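Local coordinates for protein serine protease MT3772 (Mycobacterium tuberculosis, PDB 3K6Y) that probably cleaves proteins as the trypsin-like serine protease domain of a membrane protein, helping the bacterium resist oxidative stress and acid, at residues A51-K56 / V230-C235; G128-V133 / P146-E151; Y172-D177 / G209-A214. One frame throughout, in Å; residues are numbered along the deposited sequence.

Contact 1: A51-K56 / V230-C235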
# COMPACT_ATOMS: atom_id res chain seq x y z
N ALA A 51 -5.19 -8.27 -10.33
CA ALA A 51 -4.80 -6.91 -10.00
C ALA A 51 -5.38 -5.93 -11.03
O ALA A 51 -4.63 -5.30 -11.79
CB ALA A 51 -3.29 -6.78 -9.89
N PRO A 52 -6.70 -5.78 -11.03
CA PRO A 52 -7.31 -4.83 -11.98
C PRO A 52 -6.79 -3.39 -11.80
O PRO A 52 -6.73 -2.66 -12.79
CB PRO A 52 -8.82 -4.94 -11.69
CG PRO A 52 -8.92 -5.56 -10.30
CD PRO A 52 -7.73 -6.49 -10.24
N ARG A 53 -6.38 -2.99 -10.60
CA ARG A 53 -5.84 -1.64 -10.43
C ARG A 53 -4.58 -1.47 -11.26
O ARG A 53 -4.22 -0.35 -11.67
CB ARG A 53 -5.52 -1.40 -8.96
CG ARG A 53 -6.57 -0.72 -8.14
CD ARG A 53 -5.94 -0.09 -6.89
NE ARG A 53 -5.54 -1.08 -5.90
CZ ARG A 53 -4.40 -1.05 -5.20
NH1 ARG A 53 -4.18 -1.99 -4.30
NH2 ARG A 53 -3.48 -0.11 -5.40
N CYS A 54 -3.88 -2.58 -11.51
CA CYS A 54 -2.61 -2.57 -12.20
C CYS A 54 -2.77 -3.05 -13.64
O CYS A 54 -1.78 -3.16 -14.35
CB CYS A 54 -1.63 -3.53 -11.48
SG CYS A 54 -1.59 -3.36 -9.68
N GLN A 55 -4.00 -3.37 -14.02
CA GLN A 55 -4.31 -3.94 -15.35
C GLN A 55 -3.48 -5.19 -15.63
O GLN A 55 -2.96 -5.39 -16.72
CB GLN A 55 -4.17 -2.89 -16.46
CG GLN A 55 -5.07 -1.68 -16.24
CD GLN A 55 -4.89 -0.55 -17.22
OE1 GLN A 55 -3.86 -0.44 -17.87
NE2 GLN A 55 -5.89 0.31 -17.28
N LYS A 56 -3.36 -6.05 -14.61
CA LYS A 56 -2.52 -7.25 -14.69
C LYS A 56 -3.13 -8.39 -13.89
O LYS A 56 -3.90 -8.16 -12.95
CB LYS A 56 -1.14 -7.01 -14.03
CG LYS A 56 -0.13 -6.13 -14.74
CD LYS A 56 1.08 -5.96 -13.78
CE LYS A 56 2.18 -5.13 -14.42
NZ LYS A 56 3.43 -5.13 -13.60
N VAL A 230 -4.90 -7.20 5.37
CA VAL A 230 -4.18 -5.93 5.37
C VAL A 230 -4.18 -5.50 3.87
O VAL A 230 -4.39 -6.34 2.99
CB VAL A 230 -2.77 -6.09 5.99
CG1 VAL A 230 -2.88 -6.57 7.44
CG2 VAL A 230 -1.87 -7.03 5.18
N GLY A 231 -3.93 -4.26 3.57
CA GLY A 231 -3.95 -3.96 2.13
C GLY A 231 -2.76 -4.55 1.38
O GLY A 231 -1.79 -5.03 1.98
N THR A 232 -2.80 -4.44 0.05
CA THR A 232 -1.69 -4.85 -0.80
C THR A 232 -1.01 -3.68 -1.47
O THR A 232 -0.24 -3.86 -2.43
CB THR A 232 -2.15 -5.84 -1.85
OG1 THR A 232 -3.27 -5.25 -2.52
CG2 THR A 232 -2.51 -7.18 -1.22
N GLY A 233 -1.21 -2.46 -0.97
CA GLY A 233 -0.41 -1.33 -1.40
C GLY A 233 -0.60 -0.92 -2.86
O GLY A 233 -1.65 -1.12 -3.47
N ALA A 234 0.45 -0.33 -3.42
CA ALA A 234 0.42 0.20 -4.77
C ALA A 234 0.83 -0.86 -5.77
O ALA A 234 1.49 -1.85 -5.44
CB ALA A 234 1.36 1.39 -4.87
N CYS A 235 0.48 -0.63 -7.02
CA CYS A 235 1.01 -1.42 -8.12
C CYS A 235 2.49 -1.16 -8.26
O CYS A 235 2.95 -0.01 -8.18
CB CYS A 235 0.31 -1.06 -9.43
SG CYS A 235 -1.47 -1.34 -9.33

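Contact 2: G128-V133 / P146-E151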
# COMPACT_ATOMS: atom_id res chain seq x y z
N GLY A 128 29.38 -21.81 -2.77
CA GLY A 128 29.54 -23.03 -3.53
C GLY A 128 28.56 -24.16 -3.26
O GLY A 128 28.57 -25.16 -3.98
N ALA A 129 27.70 -24.00 -2.26
CA ALA A 129 26.72 -25.04 -1.89
C ALA A 129 25.71 -25.31 -3.01
O ALA A 129 25.24 -24.37 -3.66
CB ALA A 129 26.00 -24.67 -0.60
N ASP A 130 25.40 -26.59 -3.22
CA ASP A 130 24.32 -27.02 -4.11
C ASP A 130 22.98 -26.67 -3.45
O ASP A 130 22.71 -27.07 -2.32
CB ASP A 130 24.30 -28.54 -4.33
CG ASP A 130 25.45 -29.06 -5.17
OD1 ASP A 130 25.93 -28.40 -6.11
OD2 ASP A 130 25.87 -30.21 -4.89
N VAL A 131 22.16 -25.92 -4.18
CA VAL A 131 20.84 -25.50 -3.70
C VAL A 131 19.87 -25.54 -4.89
O VAL A 131 20.29 -25.68 -6.04
CB VAL A 131 20.92 -24.10 -3.04
CG1 VAL A 131 21.68 -24.16 -1.69
CG2 VAL A 131 21.58 -23.08 -3.99
N VAL A 132 18.57 -25.44 -4.60
CA VAL A 132 17.58 -25.56 -5.65
C VAL A 132 16.52 -24.47 -5.50
O VAL A 132 15.99 -24.26 -4.41
CB VAL A 132 16.89 -26.95 -5.69
CG1 VAL A 132 16.26 -27.17 -7.03
CG2 VAL A 132 17.88 -28.09 -5.37
N VAL A 133 16.23 -23.79 -6.59
CA VAL A 133 15.13 -22.84 -6.66
C VAL A 133 13.87 -23.60 -7.08
O VAL A 133 13.89 -24.30 -8.09
CB VAL A 133 15.45 -21.71 -7.70
CG1 VAL A 133 14.20 -20.88 -8.08
CG2 VAL A 133 16.57 -20.84 -7.19
N PRO A 146 18.26 -25.77 -10.86
CA PRO A 146 19.52 -25.96 -10.15
C PRO A 146 20.22 -24.64 -9.85
O PRO A 146 20.19 -23.70 -10.68
CB PRO A 146 20.35 -26.81 -11.11
CG PRO A 146 19.33 -27.51 -11.97
CD PRO A 146 18.20 -26.52 -12.13
N ALA A 147 20.86 -24.55 -8.70
CA ALA A 147 21.49 -23.31 -8.28
C ALA A 147 22.72 -23.60 -7.44
O ALA A 147 22.93 -24.72 -6.99
CB ALA A 147 20.49 -22.41 -7.51
N ARG A 148 23.54 -22.57 -7.25
CA ARG A 148 24.72 -22.65 -6.42
C ARG A 148 24.87 -21.36 -5.65
O ARG A 148 24.74 -20.27 -6.23
CB ARG A 148 25.98 -22.97 -7.26
CG ARG A 148 27.18 -23.27 -6.40
CD ARG A 148 28.46 -23.69 -7.18
NE ARG A 148 28.21 -24.79 -8.12
CZ ARG A 148 28.14 -26.08 -7.78
NH1 ARG A 148 28.29 -26.47 -6.51
NH2 ARG A 148 27.90 -26.98 -8.71
N ILE A 149 25.15 -21.44 -4.36
CA ILE A 149 25.34 -20.25 -3.55
C ILE A 149 26.60 -19.51 -4.00
O ILE A 149 27.67 -20.13 -4.14
CB ILE A 149 25.48 -20.57 -2.04
CG1 ILE A 149 24.22 -21.25 -1.49
CG2 ILE A 149 25.83 -19.33 -1.23
CD1 ILE A 149 22.97 -20.32 -1.41
N ARG A 150 26.49 -18.19 -4.20
CA ARG A 150 27.69 -17.36 -4.37
C ARG A 150 28.14 -16.79 -3.03
O ARG A 150 29.27 -17.01 -2.62
CB ARG A 150 27.45 -16.23 -5.37
CG ARG A 150 27.11 -16.66 -6.77
CD ARG A 150 26.99 -15.42 -7.63
NE ARG A 150 26.51 -15.68 -8.97
CZ ARG A 150 27.28 -16.10 -9.99
NH1 ARG A 150 28.57 -16.35 -9.79
NH2 ARG A 150 26.76 -16.28 -11.19
N GLU A 151 27.27 -16.04 -2.36
CA GLU A 151 27.68 -15.28 -1.19
C GLU A 151 26.46 -14.78 -0.43
O GLU A 151 25.44 -14.48 -1.04
CB GLU A 151 28.49 -14.06 -1.67
CG GLU A 151 29.24 -13.27 -0.63
CD GLU A 151 29.97 -12.07 -1.22
OE1 GLU A 151 29.70 -11.68 -2.39
OE2 GLU A 151 30.82 -11.49 -0.51
O HOH W 1 24.86 -26.64 -7.85
O HOH W 2 28.53 -29.26 -6.13

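Contact 3: Y172-D177 / G209-A214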
# COMPACT_ATOMS: atom_id res chain seq x y z
N TYR A 172 21.14 -13.79 -0.24
CA TYR A 172 22.13 -14.57 -0.97
C TYR A 172 22.12 -14.14 -2.42
O TYR A 172 21.06 -13.94 -3.02
CB TYR A 172 21.82 -16.06 -0.95
CG TYR A 172 21.86 -16.72 0.40
CD1 TYR A 172 23.07 -16.94 1.07
CD2 TYR A 172 20.69 -17.19 0.99
CE1 TYR A 172 23.11 -17.58 2.30
CE2 TYR A 172 20.72 -17.83 2.23
CZ TYR A 172 21.93 -18.02 2.87
OH TYR A 172 21.97 -18.65 4.08
N THR A 173 23.32 -14.04 -2.99
CA THR A 173 23.44 -14.13 -4.43
C THR A 173 23.68 -15.58 -4.80
O THR A 173 24.41 -16.28 -4.10
CB THR A 173 24.56 -13.25 -4.97
OG1 THR A 173 25.77 -13.57 -4.27
CG2 THR A 173 24.22 -11.78 -4.74
N ILE A 174 23.05 -16.03 -5.89
CA ILE A 174 23.17 -17.41 -6.33
C ILE A 174 23.53 -17.40 -7.81
O ILE A 174 23.25 -16.42 -8.52
CB ILE A 174 21.87 -18.23 -6.06
CG1 ILE A 174 20.69 -17.67 -6.87
CG2 ILE A 174 21.58 -18.29 -4.57
CD1 ILE A 174 19.43 -18.51 -6.73
N ARG A 175 24.17 -18.47 -8.24
CA ARG A 175 24.32 -18.72 -9.65
C ARG A 175 23.14 -19.60 -10.06
O ARG A 175 23.01 -20.73 -9.57
CB ARG A 175 25.65 -19.41 -9.95
CG ARG A 175 25.82 -19.61 -11.43
CD ARG A 175 27.20 -20.05 -11.82
NE ARG A 175 27.22 -20.23 -13.27
CZ ARG A 175 28.31 -20.46 -13.99
NH1 ARG A 175 29.49 -20.57 -13.41
NH2 ARG A 175 28.18 -20.59 -15.30
N ALA A 176 22.27 -19.07 -10.91
CA ALA A 176 21.07 -19.77 -11.38
C ALA A 176 20.40 -18.96 -12.48
O ALA A 176 20.63 -17.76 -12.59
CB ALA A 176 20.07 -19.92 -10.23
N ASP A 177 19.54 -19.62 -13.25
CA ASP A 177 18.68 -18.94 -14.20
C ASP A 177 17.30 -18.79 -13.59
O ASP A 177 16.43 -19.65 -13.79
CB ASP A 177 18.60 -19.72 -15.51
CG ASP A 177 17.74 -19.02 -16.56
N GLY A 209 20.96 -14.82 -9.35
CA GLY A 209 19.68 -14.61 -8.68
C GLY A 209 19.88 -14.03 -7.30
O GLY A 209 20.98 -14.11 -6.72
N PHE A 210 18.79 -13.49 -6.75
CA PHE A 210 18.80 -12.87 -5.43
C PHE A 210 17.73 -13.52 -4.57
O PHE A 210 16.60 -13.74 -5.04
CB PHE A 210 18.49 -11.38 -5.53
CG PHE A 210 19.56 -10.59 -6.22
CD1 PHE A 210 20.65 -10.13 -5.50
CD2 PHE A 210 19.49 -10.36 -7.58
CE1 PHE A 210 21.66 -9.39 -6.13
CE2 PHE A 210 20.51 -9.63 -8.23
CZ PHE A 210 21.59 -9.16 -7.49
N VAL A 211 18.12 -13.83 -3.33
CA VAL A 211 17.29 -14.59 -2.40
C VAL A 211 17.32 -13.91 -1.04
O VAL A 211 18.40 -13.66 -0.49
CB VAL A 211 17.85 -16.02 -2.27
CG1 VAL A 211 17.00 -16.85 -1.30
CG2 VAL A 211 17.93 -16.70 -3.63
N LEU A 212 16.15 -13.59 -0.46
CA LEU A 212 16.13 -13.07 0.90
C LEU A 212 16.52 -14.18 1.84
O LEU A 212 15.99 -15.28 1.74
CB LEU A 212 14.73 -12.60 1.29
CG LEU A 212 14.09 -11.51 0.44
CD1 LEU A 212 12.62 -11.34 0.79
CD2 LEU A 212 14.85 -10.19 0.60
N THR A 213 17.43 -13.93 2.78
CA THR A 213 17.82 -15.02 3.66
C THR A 213 16.70 -15.43 4.63
O THR A 213 15.80 -14.64 4.93
CB THR A 213 19.10 -14.72 4.48
OG1 THR A 213 18.79 -13.73 5.46
CG2 THR A 213 20.27 -14.27 3.59
N ALA A 214 16.81 -16.64 5.18
CA ALA A 214 15.89 -17.05 6.23
C ALA A 214 15.88 -16.05 7.39
O ALA A 214 14.83 -15.68 7.91
CB ALA A 214 16.23 -18.46 6.72

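Contact 1: A51-K56 / V230-C235
Arg53 brings the edge of its guanidinium up to the carbonyl of Gly233. NH1 and NH2 approach end-on and close on the same atom: Arg53 NH1 lies 2.8 Å from Gly233 O and donates to it nearly in line with the C=O bond, while NH2 comes in more tilted. The oxygen sits only 1° out of the guanidinium plane, and because the two donors share it, neither bond is straight, the N-H...O angle at NH1 being 146°. A bend at chi3 brings the end of the Arg53 chain to the Gly233 carbonyl. Beside this grip runs the covalent link, Cys54 SG to Cys235 SG at 2.1 Å. With chi3 of -86° the disulfide is close to the relaxed right-angled geometry, and each sulfur stands anti to its own carbonyl carbon. Cys235 SG also packs on the backbone of Arg53, 3.7 Å from Arg53 C, and adjacent residues of 51-56 thus hold residues two apart in 230-235. The hydroxyl of Thr232 looks elsewhere, bonding Ser80 O. On the other segment, residues 52-54 form a single 3-10 turn, and Ala51 O accepts from Cys54 N at 2.8 Å and more distantly from Lys56 N, the two donors reaching it from opposite faces of its plane. In the second subunit, Asp163 takes a salt bridge from Arg53 NH2 and a hydrogen bond from Cys235 N; the negative carboxylate probably helps to fix the guanidinium. Gln55 and Lys56 lie together opposite Ala51, a G1 beta bulge where strands 44-51 and 56-66 of the N-terminal barrel join. The disulfide ties the C-terminal tail to this bulged hairpin turn at the end of one beta barrel of a chymotrypsin-like protease.

Contact 2: G128-V133 / P146-E151
Arg148 and Asp130 run alongside each other from one face of the sheet, joined by a salt bridge of 3.1 Å between Arg148 NH1 and Asp130 OD1. Their flat groups are turned 59° apart, and the carboxylate oxygen meets the guanidinium obliquely. The same nitrogen also donates to the backbone: Arg148 NH1 to Gly128 O is 2.9 Å, with the acceptor 5° out of the guanidinium plane. CG stands anti to the Arg148 backbone N (chi1 -171°), and a bend at chi3 turns the guanidinium edge to Gly128 O. One water gives a hydrogen to Asp130 OD1 and another to Ala147 O; a second water donates to Asp130 OD1 and accepts from Arg148 NH1. Strands 130-135 and 143-157 form an antiparallel beta hairpin of the C-terminal barrel, with Val131 and Ala147 as a hydrogen-bonded pair. Past them, Ile149 N donates to Ala129 O in the carbonyl plane at 3.0 Å, and Gly128 N returns a bond to Ile149 O at 2.8 Å. The reverse face is apolar. Val131 CG2 rests 3.7 Å from Ala147 CB, and the side chains of Val131 and Ile149 cross at about a right angle, CG1 to CG1 3.9 Å. Farther out, Leu187 packs against Val131, Val133 and Ile149, while Ala25 O and Ser26 O accept from Arg148 NE and NH2.

Contact 3: Y172-D177 / G209-A214
Thr213 sets its methyl over one face of the Tyr172 ring: CG2 lies 4.0 Å from the ring centroid, 18° off the normal, a CH-pi contact displaced toward the rim by CE2. The two side chains cross at about a right angle. The Tyr172 hydroxyl bonds Ala125 N beyond the contact. Ile174 and Val211 share this face of the sheet, also crossing nearly at right angles, with Ile174 CD1 3.9 Å from Val211 CG2. Ile174 CG1, placed between its backbone N and carbonyl carbon (chi1 64°), folds over Gly209, 3.7 Å from Gly209 CA. On the reverse face Thr173 and Phe210 lie alongside, Thr173 CG2 meeting Phe210 CE1 at 3.8 Å. Between the two faces, four backbone bonds join the hydrogen-bonded pairs Tyr172-Val211 and Ile174-Gly209, Tyr172 N to Val211 O being 2.8 Å. Thr213 OG1 caps Glu216 N at the start of helix 214-218. In the C-terminal barrel, strand 208-213 lies between strands 167-175 and 194-201, and strand 167-175 has strand 143-157 on its other side.

Overall arrangement
Contacts 2 and 3 share the C-terminal barrel, their centres 8 Å apart, and adjoin through neighbouring strands 143-157 and 167-175: Arg148 O and Arg175 N lie 2.8 Å apart, probably hydrogen-bonded, as are Arg150 N and Thr173 O. Contact 1 belongs to the other side of the chain, its centre 33 Å from that of contact 2 and 26 Å from that of contact 3, and it links the tail after both to the N-terminal barrel. Of the predicted triad of His75, Asp104 and Ser183, the side chain of Phe210 is about 9 Å from those of both His75 and Ser183, and that of Val133 about 9 Å from Ser183. The side chain of Thr232, in contact 1, is about 10 Å from that of His75.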